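Peptidyl tryptophan dihydroxylase (Pseudomonas putida, PDB 7CTQ) acts as an FAD-dependent monooxygenase that dihydroxylates a peptidyl tryptophan, a step essential for biogenesis of a tryptophylquinone cofactor. Local coordinates at residues Q197-A202 with Q334-R339; R154-V159 with Q341-M346; L179-A184 with A216-D221. One frame throughout, in Å; residues are numbered along the deposited sequence.

Overall arrangement
Six segments form three contacts, and the first met from the N terminus, 154-159, is the last to find its partner. Next come 179-184, at the turn between strands 173-179 and 182-188, and 197-202, at the end of strand 193-201. Contact 3 closes first, when helix 208-220 brings 216-221 back to that turn. After the long helix 299-327, helix 335-341 closes contact 1, and the loop behind it closes contact 2. Contacts 1 and 3 therefore cross along the chain, while both nest inside the loop of contact 2. All three reach one mixed sheet: contacts 1 and 2 bring helix 335-341 and its following loop against it, contact 3 the helix 208-220.

Contact 1 of 3, residues Q197-A202 with Q334-R339; sequences QVTLDA and QPFWAR. With FAD (flavin-adenine dinucleotide), chain C.
Phe-336 points its ring at the backbone of Thr-199, Leu-200 and Asp-201, joining helix 335-341 to the end of strand 193-201 in the mixed sheet of this flavoprotein monooxygenase. The strand lies between strands 158-166 and 182-188 and, further back along its length, reaches the flavin. Strand and helix run nearly perpendicular, at 83°, and their axes come within 8.9 Å. With CG anti to the backbone N (chi1 171°), the phenyl group leaves the first turn of the helix and spans this gap. Its edge meets the strand: CD1 lies 3.7 Å from Asp-201 N, which sits close to the ring plane. CE1 approaches Leu-200 CA obliquely at 3.8 Å, and the carbonyl oxygen of Thr-199 comes near both CE1 and CZ. The far rim of the same ring rests on the next residue of the helix, with Phe-336 CD2 3.7 Å above one face of the Trp-337 indole and displaced toward its border. Trp-337 is itself held from the sheet, because its NE1 bonds to Leu-179 O.

Polar groups join the two segments beside the aromatic contact. Asp-201 OD2 receives a hydrogen bond of 2.7 Å from a water that also bonds weakly, at 2.9 Å, to Pro-335 O. The carboxylate has a direct charged partner in Arg-340 of the same helix, whose NH1 also bonds to Phe-336 O, so that one guanidinium nitrogen serves both the strand carboxylate and the helix carbonyl. At the other end of 197-202, Gln-197 takes part in the FAD pocket. Its OE1 is bonded to Tyr-195 OH and lies 3.5 Å from C6 of the flavin ring system.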
loop_
_atom_site.group_PDB
_atom_site.type_symbol
_atom_site.label_atom_id
_atom_site.label_comp_id
_atom_site.label_asym_id
_atom_site.label_seq_id
_atom_site.Cartn_x
_atom_site.Cartn_y
_atom_site.Cartn_z
ATOM N N GLN A 197 0.137 5.305 19.536
ATOM C CA GLN A 197 -0.959 4.797 18.723
ATOM C C GLN A 197 -1.159 3.331 19.056
ATOM O O GLN A 197 -0.233 2.525 18.928
ATOM C CB GLN A 197 -0.669 5.004 17.235
ATOM C CG GLN A 197 -1.191 3.935 16.306
ATOM C CD GLN A 197 -0.380 3.872 15.031
ATOM O OE1 GLN A 197 -0.301 4.856 14.281
ATOM N NE2 GLN A 197 0.254 2.724 14.789
ATOM N N VAL A 198 -2.351 2.996 19.525
ATOM C CA VAL A 198 -2.653 1.638 19.935
ATOM C C VAL A 198 -3.681 1.102 18.958
ATOM O O VAL A 198 -4.595 1.822 18.537
ATOM C CB VAL A 198 -3.143 1.546 21.392
ATOM C CG1 VAL A 198 -4.525 2.195 21.562
ATOM C CG2 VAL A 198 -3.145 0.100 21.849
ATOM N N THR A 199 -3.488 -0.144 18.556
ATOM C CA THR A 199 -4.316 -0.786 17.547
ATOM C C THR A 199 -5.110 -1.886 18.229
ATOM O O THR A 199 -4.539 -2.726 18.934
ATOM C CB THR A 199 -3.443 -1.329 16.414
ATOM O OG1 THR A 199 -2.830 -0.219 15.745
ATOM C CG2 THR A 199 -4.284 -2.136 15.408
ATOM N N LEU A 200 -6.424 -1.842 18.056
ATOM C CA LEU A 200 -7.330 -2.697 18.800
ATOM C C LEU A 200 -8.488 -3.081 17.899
ATOM O O LEU A 200 -8.725 -2.457 16.860
ATOM C CB LEU A 200 -7.892 -1.989 20.045
ATOM C CG LEU A 200 -6.927 -1.322 21.020
ATOM C CD1 LEU A 200 -7.630 -0.179 21.734
ATOM C CD2 LEU A 200 -6.415 -2.358 22.004
ATOM N N ASP A 201 -9.224 -4.096 18.329
ATOM C CA ASP A 201 -10.509 -4.394 17.712
ATOM C C ASP A 201 -11.471 -3.233 17.936
ATOM O O ASP A 201 -11.489 -2.618 19.007
ATOM C CB ASP A 201 -11.079 -5.682 18.294
ATOM C CG ASP A 201 -11.790 -6.521 17.255
ATOM O OD1 ASP A 201 -12.923 -6.153 16.865
ATOM O OD2 ASP A 201 -11.201 -7.531 16.819
ATOM N N ALA A 202 -12.259 -2.908 16.906
ATOM C CA ALA A 202 -13.195 -1.793 17.032
ATOM C C ALA A 202 -14.289 -2.050 18.061
ATOM O O ALA A 202 -14.839 -1.089 18.609
ATOM C CB ALA A 202 -13.826 -1.471 15.677
ATOM N N GLN A 334 -6.422 -14.952 23.424
ATOM C CA GLN A 334 -6.899 -13.587 23.235
ATOM C C GLN A 334 -7.614 -13.440 21.903
ATOM O O GLN A 334 -7.009 -13.716 20.858
ATOM C CB GLN A 334 -5.726 -12.612 23.312
ATOM C CG GLN A 334 -4.969 -12.667 24.624
ATOM C CD GLN A 334 -5.804 -12.160 25.789
ATOM O OE1 GLN A 334 -6.713 -11.347 25.611
ATOM N NE2 GLN A 334 -5.497 -12.640 26.986
ATOM N N PRO A 335 -8.866 -12.975 21.886
ATOM C CA PRO A 335 -9.567 -12.780 20.605
ATOM C C PRO A 335 -8.887 -11.818 19.640
ATOM O O PRO A 335 -8.988 -12.030 18.424
ATOM C CB PRO A 335 -10.939 -12.241 21.039
ATOM C CG PRO A 335 -11.137 -12.803 22.403
ATOM C CD PRO A 335 -9.767 -12.809 23.040
ATOM N N PHE A 336 -8.221 -10.758 20.120
ATOM C CA PHE A 336 -7.600 -9.827 19.184
ATOM C C PHE A 336 -6.562 -10.537 18.325
ATOM O O PHE A 336 -6.497 -10.323 17.109
ATOM C CB PHE A 336 -6.940 -8.655 19.917
ATOM C CG PHE A 336 -6.094 -7.781 19.015
ATOM C CD1 PHE A 336 -6.673 -6.758 18.292
ATOM C CD2 PHE A 336 -4.731 -8.000 18.877
ATOM C CE1 PHE A 336 -5.917 -5.956 17.445
ATOM C CE2 PHE A 336 -3.964 -7.202 18.024
ATOM C CZ PHE A 336 -4.566 -6.180 17.309
ATOM N N TRP A 337 -5.736 -11.371 18.956
ATOM C CA TRP A 337 -4.612 -12.021 18.296
ATOM C C TRP A 337 -5.066 -13.212 17.457
ATOM O O TRP A 337 -4.685 -13.332 16.287
ATOM C CB TRP A 337 -3.592 -12.453 19.352
ATOM C CG TRP A 337 -2.923 -11.278 20.018
ATOM C CD1 TRP A 337 -3.290 -10.672 21.193
ATOM C CD2 TRP A 337 -1.788 -10.562 19.535
ATOM N NE1 TRP A 337 -2.438 -9.628 21.473
ATOM C CE2 TRP A 337 -1.509 -9.536 20.469
ATOM C CE3 TRP A 337 -0.974 -10.685 18.405
ATOM C CZ2 TRP A 337 -0.453 -8.642 20.299
ATOM C CZ3 TRP A 337 0.084 -9.801 18.245
ATOM C CH2 TRP A 337 0.332 -8.790 19.183
ATOM N N ALA A 338 -5.884 -14.092 18.042
ATOM C CA ALA A 338 -6.395 -15.259 17.319
ATOM C C ALA A 338 -7.105 -14.851 16.036
ATOM O O ALA A 338 -6.886 -15.446 14.977
ATOM C CB ALA A 338 -7.339 -16.056 18.218
ATOM N N ARG A 339 -7.955 -13.829 16.108
ATOM C CA ARG A 339 -8.638 -13.357 14.908
ATOM C C ARG A 339 -7.638 -12.869 13.859
ATOM O O ARG A 339 -7.826 -13.098 12.658
ATOM C CB ARG A 339 -9.631 -12.256 15.286
ATOM C CG ARG A 339 -10.244 -11.495 14.121
ATOM C CD ARG A 339 -11.556 -12.115 13.641
ATOM N NE ARG A 339 -12.732 -11.597 14.339
ATOM C CZ ARG A 339 -13.546 -10.658 13.862
ATOM N NH1 ARG A 339 -14.591 -10.262 14.575
ATOM N NH2 ARG A 339 -13.320 -10.111 12.679
HETATM P PA FAD C . -2.510 9.385 1.869
HETATM O O1A FAD C . -1.081 9.316 2.242
HETATM O O2A FAD C . -3.449 9.321 3.064
HETATM O O5B FAD C . -2.730 10.626 0.946
HETATM C C5B FAD C . -4.040 11.191 0.744
HETATM C C4B FAD C . -3.840 12.665 0.512
HETATM O O4B FAD C . -5.089 13.249 0.074
HETATM C C3B FAD C . -3.387 13.476 1.731
HETATM O O3B FAD C . -2.443 14.469 1.338
HETATM C C2B FAD C . -4.699 14.074 2.255
HETATM O O2B FAD C . -4.524 15.323 2.921
HETATM C C1B FAD C . -5.449 14.301 0.943
HETATM N N9A FAD C . -6.902 14.375 1.018
HETATM C C8A FAD C . -7.762 13.653 1.796
HETATM N N7A FAD C . -9.029 13.945 1.627
HETATM C C5A FAD C . -8.993 14.960 0.688
HETATM C C6A FAD C . -10.004 15.734 0.082
HETATM N N6A FAD C . -11.303 15.597 0.345
HETATM N N1A FAD C . -9.633 16.671 -0.830
HETATM C C2A FAD C . -8.333 16.817 -1.101
HETATM N N3A FAD C . -7.297 16.144 -0.587
HETATM C C4A FAD C . -7.692 15.226 0.300
HETATM N N1 FAD C . 2.677 3.408 6.626
HETATM C C2 FAD C . 4.020 3.283 6.846
HETATM O O2 FAD C . 4.824 3.190 5.917
HETATM N N3 FAD C . 4.504 3.270 8.138
HETATM C C4 FAD C . 3.750 3.377 9.289
HETATM O O4 FAD C . 4.297 3.366 10.390
HETATM C C4X FAD C . 2.326 3.508 9.049
HETATM N N5 FAD C . 1.536 3.607 10.085
HETATM C C5X FAD C . 0.175 3.731 9.857
HETATM C C6 FAD C . -0.685 3.831 10.952
HETATM C C7 FAD C . -2.060 3.940 10.776
HETATM C C7M FAD C . -2.958 4.049 11.980
HETATM C C8 FAD C . -2.593 3.946 9.477
HETATM C C8M FAD C . -4.077 4.073 9.251
HETATM C C9 FAD C . -1.740 3.852 8.383
HETATM C C9A FAD C . -0.367 3.738 8.563
HETATM N N10 FAD C . 0.523 3.647 7.472
HETATM C C10 FAD C . 1.881 3.512 7.680
HETATM C "C1'" FAD C . 0.008 3.604 6.102
HETATM C "C2'" FAD C . 0.206 4.891 5.318
HETATM O "O2'" FAD C . -0.264 6.024 6.048
HETATM C "C3'" FAD C . -0.563 4.768 4.004
HETATM O "O3'" FAD C . -0.253 3.498 3.440
HETATM C "C4'" FAD C . -0.266 5.837 2.957
HETATM O "O4'" FAD C . -0.172 7.135 3.552
HETATM C "C5'" FAD C . -1.317 5.832 1.873
HETATM O "O5'" FAD C . -0.891 6.709 0.820
HETATM P P FAD C . -1.928 7.427 -0.095
HETATM O O1P FAD C . -2.745 6.328 -0.792
HETATM O O2P FAD C . -1.255 8.422 -0.975
HETATM O O3P FAD C . -2.886 8.153 0.941
HETATM O O HOH W 1 -10.911 -10.087 17.582
#

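Contact 2 of 3, residues R154-V159 with Q341-M346; sequences RGPETV and QGWPDM
Pro-156 lies over one face of the Trp-343 indole in a CH-pi contact, its CD 3.6 Å from the centroid of the five-membered ring and only 10° off the normal. On the same side of the indole, toward the rim, Gly-155 CA comes within 3.3 Å of Trp-343 CZ2; having no CB, the glycine lets the main chain settle this close to the ring. The opposite face is occupied by the tryptophan's own neighbour, Pro-344, which follows a cis peptide bond and places its CB 3.8 Å above the ring. With CG anti to the backbone N (chi1 -170°), the Trp-343 side chain extends toward 154-159 and lays one indole face against Gly-155 and Pro-156.

This packing joins the loop after helix 335-341 to the run that leads into strand 158-166 of the mixed sheet. Ala-318 of the long helix 299-327 also touches the indole, so Trp-343 links sheet and helix in this monooxygenase.

Charged and polar bonds lie within 154-159. Arg-154 grips Glu-157 side-on, through NE to OE1 at 2.8 Å and NH1 to OE2 at 2.7 Å; both oxygens use their syn lone pairs, and both bonds lie close to the guanidinium plane. The remaining nitrogen, NH2, forms a salt bridge with Asp-151. Thr-158 OG1 donates to Pro-156 O at 2.6 Å from well above the carbonyl plane, and itself accepts a bond from Arg-340 NH2.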
loop_
_atom_site.group_PDB
_atom_site.type_symbol
_atom_site.label_atom_id
_atom_site.label_comp_id
_atom_site.label_asym_id
_atom_site.label_seq_id
_atom_site.Cartn_x
_atom_site.Cartn_y
_atom_site.Cartn_z
ATOM N N ARG A 154 -13.024 -7.209 3.409
ATOM C CA ARG A 154 -12.889 -6.422 4.626
ATOM C C ARG A 154 -12.450 -7.357 5.735
ATOM O O ARG A 154 -13.100 -8.378 5.975
ATOM C CB ARG A 154 -14.199 -5.727 4.994
ATOM C CG ARG A 154 -14.011 -4.609 6.002
ATOM C CD ARG A 154 -15.285 -3.818 6.249
ATOM N NE ARG A 154 -14.992 -2.729 7.175
ATOM C CZ ARG A 154 -14.723 -1.483 6.808
ATOM N NH1 ARG A 154 -14.441 -0.570 7.735
ATOM N NH2 ARG A 154 -14.763 -1.140 5.528
ATOM N N GLY A 155 -11.332 -7.037 6.376
ATOM C CA GLY A 155 -10.827 -7.862 7.445
ATOM C C GLY A 155 -11.448 -7.504 8.776
ATOM O O GLY A 155 -12.365 -6.680 8.857
ATOM N N PRO A 156 -10.948 -8.116 9.847
ATOM C CA PRO A 156 -11.449 -7.806 11.194
ATOM C C PRO A 156 -11.432 -6.309 11.434
ATOM O O PRO A 156 -10.417 -5.653 11.209
ATOM C CB PRO A 156 -10.460 -8.527 12.116
ATOM C CG PRO A 156 -9.792 -9.553 11.248
ATOM C CD PRO A 156 -9.753 -8.973 9.874
ATOM N N GLU A 157 -12.578 -5.770 11.865
ATOM C CA GLU A 157 -12.708 -4.334 12.086
ATOM C C GLU A 157 -11.696 -3.866 13.126
ATOM O O GLU A 157 -11.618 -4.416 14.227
ATOM C CB GLU A 157 -14.125 -3.988 12.538
ATOM C CG GLU A 157 -14.500 -2.550 12.222
ATOM C CD GLU A 157 -14.518 -2.278 10.725
ATOM O OE1 GLU A 157 -14.901 -3.188 9.942
ATOM O OE2 GLU A 157 -14.123 -1.160 10.326
ATOM N N THR A 158 -10.915 -2.850 12.766
ATOM C CA THR A 158 -9.748 -2.469 13.553
ATOM C C THR A 158 -9.684 -0.952 13.680
ATOM O O THR A 158 -9.931 -0.229 12.710
ATOM C CB THR A 158 -8.463 -3.002 12.890
ATOM O OG1 THR A 158 -8.603 -4.411 12.650
ATOM C CG2 THR A 158 -7.271 -2.793 13.780
ATOM N N VAL A 159 -9.339 -0.472 14.871
ATOM C CA VAL A 159 -9.223 0.958 15.135
ATOM C C VAL A 159 -7.854 1.238 15.739
ATOM O O VAL A 159 -7.353 0.474 16.575
ATOM C CB VAL A 159 -10.363 1.470 16.051
ATOM C CG1 VAL A 159 -10.121 2.902 16.469
ATOM C CG2 VAL A 159 -11.694 1.405 15.329
ATOM N N GLN A 341 -4.288 -13.701 13.622
ATOM C CA GLN A 341 -3.316 -14.697 13.209
ATOM C C GLN A 341 -3.867 -15.673 12.173
ATOM O O GLN A 341 -3.091 -16.444 11.591
ATOM C CB GLN A 341 -2.807 -15.439 14.447
ATOM C CG GLN A 341 -1.933 -14.544 15.334
ATOM C CD GLN A 341 -1.720 -15.112 16.731
ATOM O OE1 GLN A 341 -2.519 -15.912 17.208
ATOM N NE2 GLN A 341 -0.651 -14.678 17.398
ATOM N N GLY A 342 -5.174 -15.650 11.920
ATOM C CA GLY A 342 -5.771 -16.533 10.937
ATOM C C GLY A 342 -6.405 -15.794 9.774
ATOM O O GLY A 342 -7.087 -16.403 8.942
ATOM N N TRP A 343 -6.183 -14.478 9.698
ATOM C CA TRP A 343 -6.770 -13.687 8.627
ATOM C C TRP A 343 -5.686 -13.226 7.654
ATOM O O TRP A 343 -4.598 -12.839 8.092
ATOM C CB TRP A 343 -7.514 -12.457 9.181
ATOM C CG TRP A 343 -8.306 -11.804 8.109
ATOM C CD1 TRP A 343 -9.578 -12.137 7.702
ATOM C CD2 TRP A 343 -7.859 -10.770 7.233
ATOM N NE1 TRP A 343 -9.952 -11.339 6.641
ATOM C CE2 TRP A 343 -8.918 -10.495 6.334
ATOM C CE3 TRP A 343 -6.679 -10.022 7.138
ATOM C CZ2 TRP A 343 -8.820 -9.519 5.349
ATOM C CZ3 TRP A 343 -6.593 -9.045 6.167
ATOM C CH2 TRP A 343 -7.659 -8.804 5.285
ATOM N N PRO A 344 -5.945 -13.229 6.325
ATOM C CA PRO A 344 -7.184 -13.567 5.603
ATOM C C PRO A 344 -7.476 -15.070 5.528
ATOM O O PRO A 344 -8.637 -15.468 5.388
ATOM C CB PRO A 344 -6.931 -12.989 4.204
ATOM C CG PRO A 344 -5.447 -13.053 4.040
ATOM C CD PRO A 344 -4.888 -12.762 5.405
ATOM N N ASP A 345 -6.434 -15.885 5.639
ATOM C CA ASP A 345 -6.550 -17.344 5.599
ATOM C C ASP A 345 -5.258 -17.910 6.188
ATOM O O ASP A 345 -4.462 -17.168 6.775
ATOM C CB ASP A 345 -6.796 -17.825 4.161
ATOM C CG ASP A 345 -5.851 -17.167 3.167
ATOM O OD1 ASP A 345 -4.634 -17.106 3.460
ATOM O OD2 ASP A 345 -6.315 -16.703 2.104
ATOM N N MET A 346 -5.015 -19.208 5.992
ATOM C CA MET A 346 -3.755 -19.798 6.427
ATOM C C MET A 346 -2.848 -20.178 5.260
ATOM O O MET A 346 -1.918 -20.970 5.433
ATOM C CB MET A 346 -4.009 -21.012 7.321
ATOM C CG MET A 346 -4.497 -20.677 8.728
ATOM S SD MET A 346 -3.626 -19.334 9.574
ATOM C CE MET A 346 -1.915 -19.851 9.477
#

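Contact 3 of 3, residues L179-A184 with A216-D221; sequences LADGWA and AARRAD
The carboxylate of Asp-181 meets the guanidinium of Arg-218 at its edge, the two planes only 28° apart, while Leu-179 CD1 comes obliquely to the same group, 4.1 Å from NH1. The contact ties the turn of the beta-hairpin made by strands 173-179 and 182-188 to the C-terminal end of helix 208-220. In this salt bridge Arg-218 grips end-on, with hydrogen bonds from NH2 to Asp-181 OD2 (2.6 Å) and from NH1 to Asp-181 OD1 (3.0 Å). Both stay near the guanidinium plane, yet with N-H...O angles of 149° and 148° neither is straight. The arginine chain runs extended from CG to NE and so spans from helix to hairpin, passing Leu-200 of the neighbouring strand. Asp-181 comes to meet it from the opposite direction, its CG lying between the backbone N and the carbonyl carbon, which brings the carboxylate round to the arginine. An alanine here has no carboxylate to offer, and the Arg-218 guanidinium would probably be freer to turn. A backbone hydrogen bond from Leu-179 N to Gly-182 O, 2.8 Å, closes the turn, and Arg-218 NH2 has a second hydrogen-bond partner in Tyr-214 OH, one helical turn back.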
loop_
_atom_site.group_PDB
_atom_site.type_symbol
_atom_site.label_atom_id
_atom_site.label_comp_id
_atom_site.label_asym_id
_atom_site.label_seq_id
_atom_site.Cartn_x
_atom_site.Cartn_y
_atom_site.Cartn_z
ATOM N N LEU A 179 0.492 -5.889 23.399
ATOM C CA LEU A 179 -0.399 -5.885 24.548
ATOM C C LEU A 179 -1.300 -7.117 24.510
ATOM O O LEU A 179 -1.301 -7.897 23.551
ATOM C CB LEU A 179 -1.220 -4.598 24.579
ATOM C CG LEU A 179 -0.434 -3.339 24.216
ATOM C CD1 LEU A 179 -1.388 -2.222 23.876
ATOM C CD2 LEU A 179 0.497 -2.924 25.370
ATOM N N ALA A 180 -2.087 -7.283 25.577
ATOM C CA ALA A 180 -2.939 -8.460 25.693
ATOM C C ALA A 180 -4.033 -8.483 24.629
ATOM O O ALA A 180 -4.407 -9.561 24.159
ATOM C CB ALA A 180 -3.555 -8.520 27.093
ATOM N N ASP A 181 -4.549 -7.317 24.242
ATOM C CA ASP A 181 -5.694 -7.197 23.343
ATOM C C ASP A 181 -5.402 -6.201 22.224
ATOM O O ASP A 181 -6.313 -5.569 21.679
ATOM C CB ASP A 181 -6.954 -6.799 24.117
ATOM C CG ASP A 181 -6.822 -5.428 24.800
ATOM O OD1 ASP A 181 -5.677 -5.000 25.061
ATOM O OD2 ASP A 181 -7.853 -4.781 25.078
ATOM N N GLY A 182 -4.129 -6.038 21.888
ATOM C CA GLY A 182 -3.750 -5.091 20.864
ATOM C C GLY A 182 -2.246 -4.945 20.837
ATOM O O GLY A 182 -1.517 -5.718 21.459
ATOM N N TRP A 183 -1.796 -3.940 20.098
ATOM C CA TRP A 183 -0.388 -3.589 20.106
ATOM C C TRP A 183 -0.288 -2.078 19.983
ATOM O O TRP A 183 -1.196 -1.410 19.480
ATOM C CB TRP A 183 0.407 -4.315 18.990
ATOM C CG TRP A 183 -0.088 -4.037 17.610
ATOM C CD1 TRP A 183 -1.093 -4.696 16.939
ATOM C CD2 TRP A 183 0.396 -3.030 16.718
ATOM N NE1 TRP A 183 -1.257 -4.150 15.685
ATOM C CE2 TRP A 183 -0.353 -3.133 15.521
ATOM C CE3 TRP A 183 1.401 -2.060 16.803
ATOM C CZ2 TRP A 183 -0.143 -2.282 14.431
ATOM C CZ3 TRP A 183 1.617 -1.228 15.715
ATOM C CH2 TRP A 183 0.845 -1.340 14.546
ATOM N N ALA A 184 0.830 -1.540 20.454
ATOM C CA ALA A 184 1.028 -0.100 20.449
ATOM C C ALA A 184 2.326 0.257 19.737
ATOM O O ALA A 184 3.318 -0.472 19.818
ATOM C CB ALA A 184 1.035 0.469 21.887
ATOM N N ALA A 216 -5.584 7.458 28.147
ATOM C CA ALA A 216 -4.748 7.836 29.284
ATOM C C ALA A 216 -4.441 6.628 30.159
ATOM O O ALA A 216 -3.284 6.394 30.529
ATOM C CB ALA A 216 -5.435 8.944 30.090
ATOM N N ALA A 217 -5.451 5.811 30.456
ATOM C CA ALA A 217 -5.202 4.646 31.299
ATOM C C ALA A 217 -4.244 3.661 30.641
ATOM O O ALA A 217 -3.400 3.061 31.324
ATOM C CB ALA A 217 -6.517 3.961 31.662
ATOM N N ARG A 218 -4.361 3.466 29.316
ATOM C CA ARG A 218 -3.459 2.540 28.628
ATOM C C ARG A 218 -2.024 3.059 28.626
ATOM O O ARG A 218 -1.080 2.296 28.887
ATOM C CB ARG A 218 -3.948 2.285 27.196
ATOM C CG ARG A 218 -5.063 1.251 27.121
ATOM C CD ARG A 218 -5.198 0.678 25.713
ATOM N NE ARG A 218 -6.326 -0.237 25.606
ATOM C CZ ARG A 218 -6.229 -1.563 25.644
ATOM N NH1 ARG A 218 -5.049 -2.159 25.780
ATOM N NH2 ARG A 218 -7.327 -2.293 25.554
ATOM N N ARG A 219 -1.836 4.353 28.335
ATOM C CA ARG A 219 -0.493 4.926 28.394
ATOM C C ARG A 219 0.066 4.874 29.809
ATOM O O ARG A 219 1.242 4.541 30.010
ATOM C CB ARG A 219 -0.504 6.362 27.868
ATOM C CG ARG A 219 -0.746 6.451 26.379
ATOM C CD ARG A 219 -1.023 7.868 25.962
ATOM N NE ARG A 219 0.124 8.693 26.233
ATOM C CZ ARG A 219 0.075 9.972 26.563
ATOM N NH1 ARG A 219 -1.079 10.618 26.662
ATOM N NH2 ARG A 219 1.210 10.599 26.791
ATOM N N ALA A 220 -0.768 5.170 30.811
ATOM C CA ALA A 220 -0.311 5.111 32.197
ATOM C C ALA A 220 0.089 3.705 32.619
ATOM O O ALA A 220 0.855 3.548 33.575
ATOM C CB ALA A 220 -1.401 5.637 33.131
ATOM N N ASP A 221 -0.407 2.681 31.936
ATOM C CA ASP A 221 -0.123 1.313 32.322
ATOM C C ASP A 221 1.134 0.760 31.666
ATOM O O ASP A 221 1.514 -0.379 31.954
ATOM C CB ASP A 221 -1.322 0.413 31.991
ATOM C CG ASP A 221 -2.534 0.682 32.890
ATOM O OD1 ASP A 221 -2.447 1.542 33.805
ATOM O OD2 ASP A 221 -3.586 0.033 32.669
#